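Local coordinates for protein second substrate binding domain of putative amino acid ABC transporter (Streptococcus pneumoniae, PDB 4OEN) that probably captures an amino acid outside the cell and delivers it to the membrane subunits of an ABC transporter, at residues S85-E97 and L148-P161. Residues are numbered along the deposited sequence; the frame is centred on the assembly and turned at random. Where two conformers were deposited one is given.
Sequences SYYTANTILGVKE and LNTGAIDAVMDDEP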
# COMPACT_ATOMS: atom_id res chain seq x y z
N SER A 85 12.18 -2.90 -3.63
CA SER A 85 10.98 -2.58 -2.89
C SER A 85 11.13 -1.27 -2.14
O SER A 85 12.15 -1.05 -1.48
CB SER A 85 10.63 -3.69 -1.91
OG SER A 85 9.45 -3.36 -1.18
N TYR A 86 10.11 -0.41 -2.20
CA TYR A 86 10.12 0.79 -1.37
C TYR A 86 9.12 0.69 -0.23
O TYR A 86 9.01 1.60 0.59
CB TYR A 86 9.85 2.05 -2.19
CG TYR A 86 8.51 2.15 -2.89
CD1 TYR A 86 7.39 2.65 -2.24
CD2 TYR A 86 8.38 1.77 -4.21
CE1 TYR A 86 6.17 2.74 -2.89
CE2 TYR A 86 7.15 1.87 -4.88
CZ TYR A 86 6.06 2.36 -4.21
OH TYR A 86 4.83 2.46 -4.85
N TYR A 87 8.39 -0.42 -0.15
CA TYR A 87 7.41 -0.59 0.91
C TYR A 87 6.99 -2.04 1.04
O TYR A 87 6.55 -2.64 0.06
CB TYR A 87 6.17 0.28 0.65
CG TYR A 87 5.20 0.27 1.80
CD1 TYR A 87 5.49 0.96 2.98
CD2 TYR A 87 3.99 -0.42 1.72
CE1 TYR A 87 4.61 0.95 4.04
CE2 TYR A 87 3.10 -0.42 2.78
CZ TYR A 87 3.41 0.27 3.93
OH TYR A 87 2.55 0.27 5.00
N THR A 88 7.14 -2.59 2.24
CA THR A 88 6.66 -3.94 2.51
C THR A 88 5.24 -3.86 2.98
O THR A 88 4.96 -3.25 4.02
CB THR A 88 7.51 -4.64 3.58
OG1 THR A 88 8.86 -4.74 3.11
CG2 THR A 88 6.95 -6.05 3.85
N ALA A 89 4.35 -4.48 2.21
CA ALA A 89 2.92 -4.43 2.48
C ALA A 89 2.55 -5.53 3.46
O ALA A 89 2.91 -6.69 3.27
CB ALA A 89 2.13 -4.59 1.20
N ASN A 90 1.86 -5.14 4.53
CA ASN A 90 1.43 -6.08 5.56
C ASN A 90 -0.07 -6.11 5.67
O ASN A 90 -0.74 -5.15 5.30
CB ASN A 90 1.98 -5.70 6.94
CG ASN A 90 3.49 -5.67 6.99
OD1 ASN A 90 4.17 -6.58 6.53
ND2 ASN A 90 4.03 -4.62 7.60
N THR A 91 -0.59 -7.22 6.19
CA THR A 91 -1.94 -7.26 6.75
C THR A 91 -1.78 -7.04 8.26
O THR A 91 -0.79 -7.47 8.84
CB THR A 91 -2.66 -8.60 6.45
OG1 THR A 91 -3.93 -8.59 7.09
CG2 THR A 91 -1.87 -9.77 6.96
N ILE A 92 -2.73 -6.35 8.87
CA ILE A 92 -2.58 -5.98 10.28
C ILE A 92 -3.93 -5.91 10.96
O ILE A 92 -4.95 -5.62 10.33
CB ILE A 92 -1.81 -4.63 10.40
CG1 ILE A 92 -1.24 -4.42 11.80
CG2 ILE A 92 -2.67 -3.45 9.99
CD1 ILE A 92 -0.25 -3.26 11.85
N LEU A 93 -3.95 -6.22 12.25
CA LEU A 93 -5.17 -6.12 13.03
C LEU A 93 -5.49 -4.67 13.42
O LEU A 93 -4.59 -3.91 13.81
CB LEU A 93 -5.05 -6.97 14.31
CG LEU A 93 -6.39 -7.26 15.00
CD1 LEU A 93 -7.10 -8.43 14.32
CD2 LEU A 93 -6.18 -7.53 16.50
N GLY A 94 -6.76 -4.29 13.34
CA GLY A 94 -7.20 -2.98 13.79
C GLY A 94 -8.26 -3.12 14.87
O GLY A 94 -9.13 -3.98 14.76
N VAL A 95 -8.18 -2.30 15.92
CA VAL A 95 -9.21 -2.24 16.96
C VAL A 95 -9.48 -0.79 17.38
O VAL A 95 -8.69 0.11 17.08
CB VAL A 95 -8.82 -3.07 18.22
CG1 VAL A 95 -8.68 -4.55 17.89
CG2 VAL A 95 -7.52 -2.53 18.85
N LYS A 96 -10.60 -0.55 18.05
CA LYS A 96 -10.85 0.77 18.63
C LYS A 96 -9.83 1.10 19.71
O LYS A 96 -9.25 0.21 20.33
CB LYS A 96 -12.26 0.85 19.20
CG LYS A 96 -13.33 0.56 18.16
CD LYS A 96 -14.72 0.69 18.75
CE LYS A 96 -15.03 2.13 19.13
NZ LYS A 96 -16.40 2.26 19.70
N GLU A 97 -9.65 2.38 19.93
CA GLU A 97 -8.71 2.85 20.91
C GLU A 97 -8.87 2.21 22.26
O GLU A 97 -7.93 1.98 22.93
CB GLU A 97 -8.93 4.34 21.08
CG GLU A 97 -8.50 5.06 19.84
CD GLU A 97 -7.05 5.43 19.90
OE1 GLU A 97 -6.30 4.76 20.59
OE2 GLU A 97 -6.68 6.42 19.27
N LEU A 148 -17.26 -2.38 13.31
CA LEU A 148 -16.24 -2.22 14.35
C LEU A 148 -16.65 -1.11 15.32
O LEU A 148 -16.54 -1.25 16.54
CB LEU A 148 -14.87 -1.91 13.74
CG LEU A 148 -13.69 -1.84 14.74
CD1 LEU A 148 -13.43 -3.22 15.32
CD2 LEU A 148 -12.41 -1.25 14.14
N ASN A 149 -17.17 -0.02 14.76
CA ASN A 149 -17.54 1.15 15.56
C ASN A 149 -18.65 0.85 16.56
O ASN A 149 -18.60 1.30 17.70
CB ASN A 149 -17.96 2.29 14.64
CG ASN A 149 -18.09 3.60 15.38
OD1 ASN A 149 -17.22 3.96 16.17
ND2 ASN A 149 -19.19 4.31 15.15
N THR A 150 -19.66 0.09 16.13
CA THR A 150 -20.80 -0.22 16.99
C THR A 150 -20.46 -1.29 18.02
O THR A 150 -21.21 -1.49 18.97
CB THR A 150 -22.03 -0.68 16.17
OG1 THR A 150 -21.77 -1.96 15.57
CG2 THR A 150 -22.39 0.34 15.10
N GLY A 151 -19.34 -1.97 17.83
CA GLY A 151 -18.93 -3.02 18.74
C GLY A 151 -19.50 -4.37 18.34
O GLY A 151 -19.41 -5.35 19.10
N ALA A 152 -20.07 -4.43 17.15
CA ALA A 152 -20.67 -5.66 16.65
C ALA A 152 -19.60 -6.71 16.33
O ALA A 152 -19.83 -7.91 16.43
CB ALA A 152 -21.52 -5.38 15.41
N ILE A 153 -18.44 -6.23 15.90
CA ILE A 153 -17.23 -7.05 15.83
C ILE A 153 -16.19 -6.45 16.78
O ILE A 153 -16.27 -5.28 17.15
CB ILE A 153 -16.68 -7.15 14.41
CG1 ILE A 153 -16.46 -5.76 13.82
CG2 ILE A 153 -17.67 -7.93 13.53
CD1 ILE A 153 -15.79 -5.73 12.47
N ASP A 154 -15.21 -7.26 17.16
CA ASP A 154 -14.20 -6.87 18.14
C ASP A 154 -12.92 -6.31 17.53
O ASP A 154 -12.14 -5.64 18.20
CB ASP A 154 -13.88 -8.07 19.02
CG ASP A 154 -15.10 -8.57 19.76
OD1 ASP A 154 -15.54 -7.85 20.68
OD2 ASP A 154 -15.61 -9.66 19.43
N ALA A 155 -12.71 -6.60 16.25
CA ALA A 155 -11.48 -6.24 15.56
C ALA A 155 -11.72 -6.37 14.08
O ALA A 155 -12.72 -6.97 13.65
CB ALA A 155 -10.33 -7.14 15.99
N VAL A 156 -10.81 -5.77 13.30
CA VAL A 156 -10.76 -6.00 11.87
C VAL A 156 -9.35 -6.43 11.48
O VAL A 156 -8.39 -6.20 12.22
CB VAL A 156 -11.11 -4.74 11.04
CG1 VAL A 156 -12.48 -4.21 11.42
CG2 VAL A 156 -10.03 -3.66 11.23
N MET A 157 -9.24 -7.07 10.33
CA MET A 157 -7.95 -7.32 9.69
C MET A 157 -7.96 -6.59 8.35
O MET A 157 -8.88 -6.79 7.57
CB MET A 157 -7.72 -8.82 9.49
CG MET A 157 -6.27 -9.22 9.33
SD MET A 157 -5.47 -9.42 10.93
CE MET A 157 -3.74 -9.57 10.45
N ASP A 158 -6.95 -5.76 8.07
CA ASP A 158 -6.95 -4.96 6.84
C ASP A 158 -5.53 -4.69 6.38
O ASP A 158 -4.57 -5.01 7.06
CB ASP A 158 -7.69 -3.64 7.08
CG ASP A 158 -8.32 -3.03 5.81
OD1 ASP A 158 -8.07 -3.46 4.65
OD2 ASP A 158 -9.09 -2.06 6.00
N ASP A 159 -5.41 -4.06 5.21
CA ASP A 159 -4.11 -3.66 4.70
C ASP A 159 -3.50 -2.61 5.62
O ASP A 159 -4.16 -1.60 5.94
CB ASP A 159 -4.25 -3.09 3.29
CG ASP A 159 -4.68 -4.13 2.29
OD1 ASP A 159 -4.01 -5.17 2.23
OD2 ASP A 159 -5.68 -3.90 1.57
N GLU A 160 -2.25 -2.82 6.00
CA GLU A 160 -1.59 -1.90 6.90
C GLU A 160 -1.50 -0.45 6.37
O GLU A 160 -1.80 0.47 7.11
CB GLU A 160 -0.19 -2.40 7.28
CG GLU A 160 0.59 -1.35 8.06
CD GLU A 160 1.84 -1.88 8.71
OE1 GLU A 160 1.93 -3.11 8.97
OE2 GLU A 160 2.74 -1.05 9.00
N PRO A 161 -1.12 -0.23 5.09
CA PRO A 161 -1.05 1.19 4.71
C PRO A 161 -2.41 1.89 4.72
O PRO A 161 -2.48 3.09 4.96
CB PRO A 161 -0.47 1.14 3.29
CG PRO A 161 -0.69 -0.26 2.81
CD PRO A 161 -0.63 -1.12 4.02
O HOH W 1 3.30 1.08 7.40
O HOH W 2 -1.18 -4.32 2.70
O HOH W 3 -12.48 -2.73 18.81
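The carbonyl oxygen of N90 takes two donors: E160 N, at 2.9 Å from N90 O with a nearly straight N-H...O angle of 171°, and a water that also donates to D159 OD1. This junction ends an antiparallel ladder between strands 87-96 and 155-159 in a type II periplasmic-binding-protein fold, just where the second strand gives way to helix 160-168. The pairing I92-D158 and G94-V156 is hydrogen-bonded in both directions, the shortest link being G94 N to V156 O at 2.7 Å; T91-D159 and L93-M157 are the non-hydrogen-bonded pairs.

N90 also binds E160 through its side chain. The two groups run side by side, and N90 ND2 reaches OE1 of E160 at 2.9 Å, keeping that oxygen close to the amide plane while approaching it from above the carboxylate, whose plane is turned 43° from the amide. The other carboxylate oxygen is held by a salt bridge to K164 and by a water shared with Y87 OH, so both oxygens have partners. I92 flanks the same glutamate, its CG2 against E160 CA and its CD1 against E160 OE1. Beyond it, Y87 OH lies against P161 CB and CD, with P161 CD in the plane of the phenol ring at its edge.

On the opposite side of the sheet from I92, the M157 side chain, in the conformer modelled here, packs beside L93 and T91. T91 OG1 is hydrogen-bonded to S120 OG. At the far end K96 slides past L148, then bends at its third side-chain torsion and brings NZ to 3.1 Å from the N149 backbone O, near the end of helix 141-150.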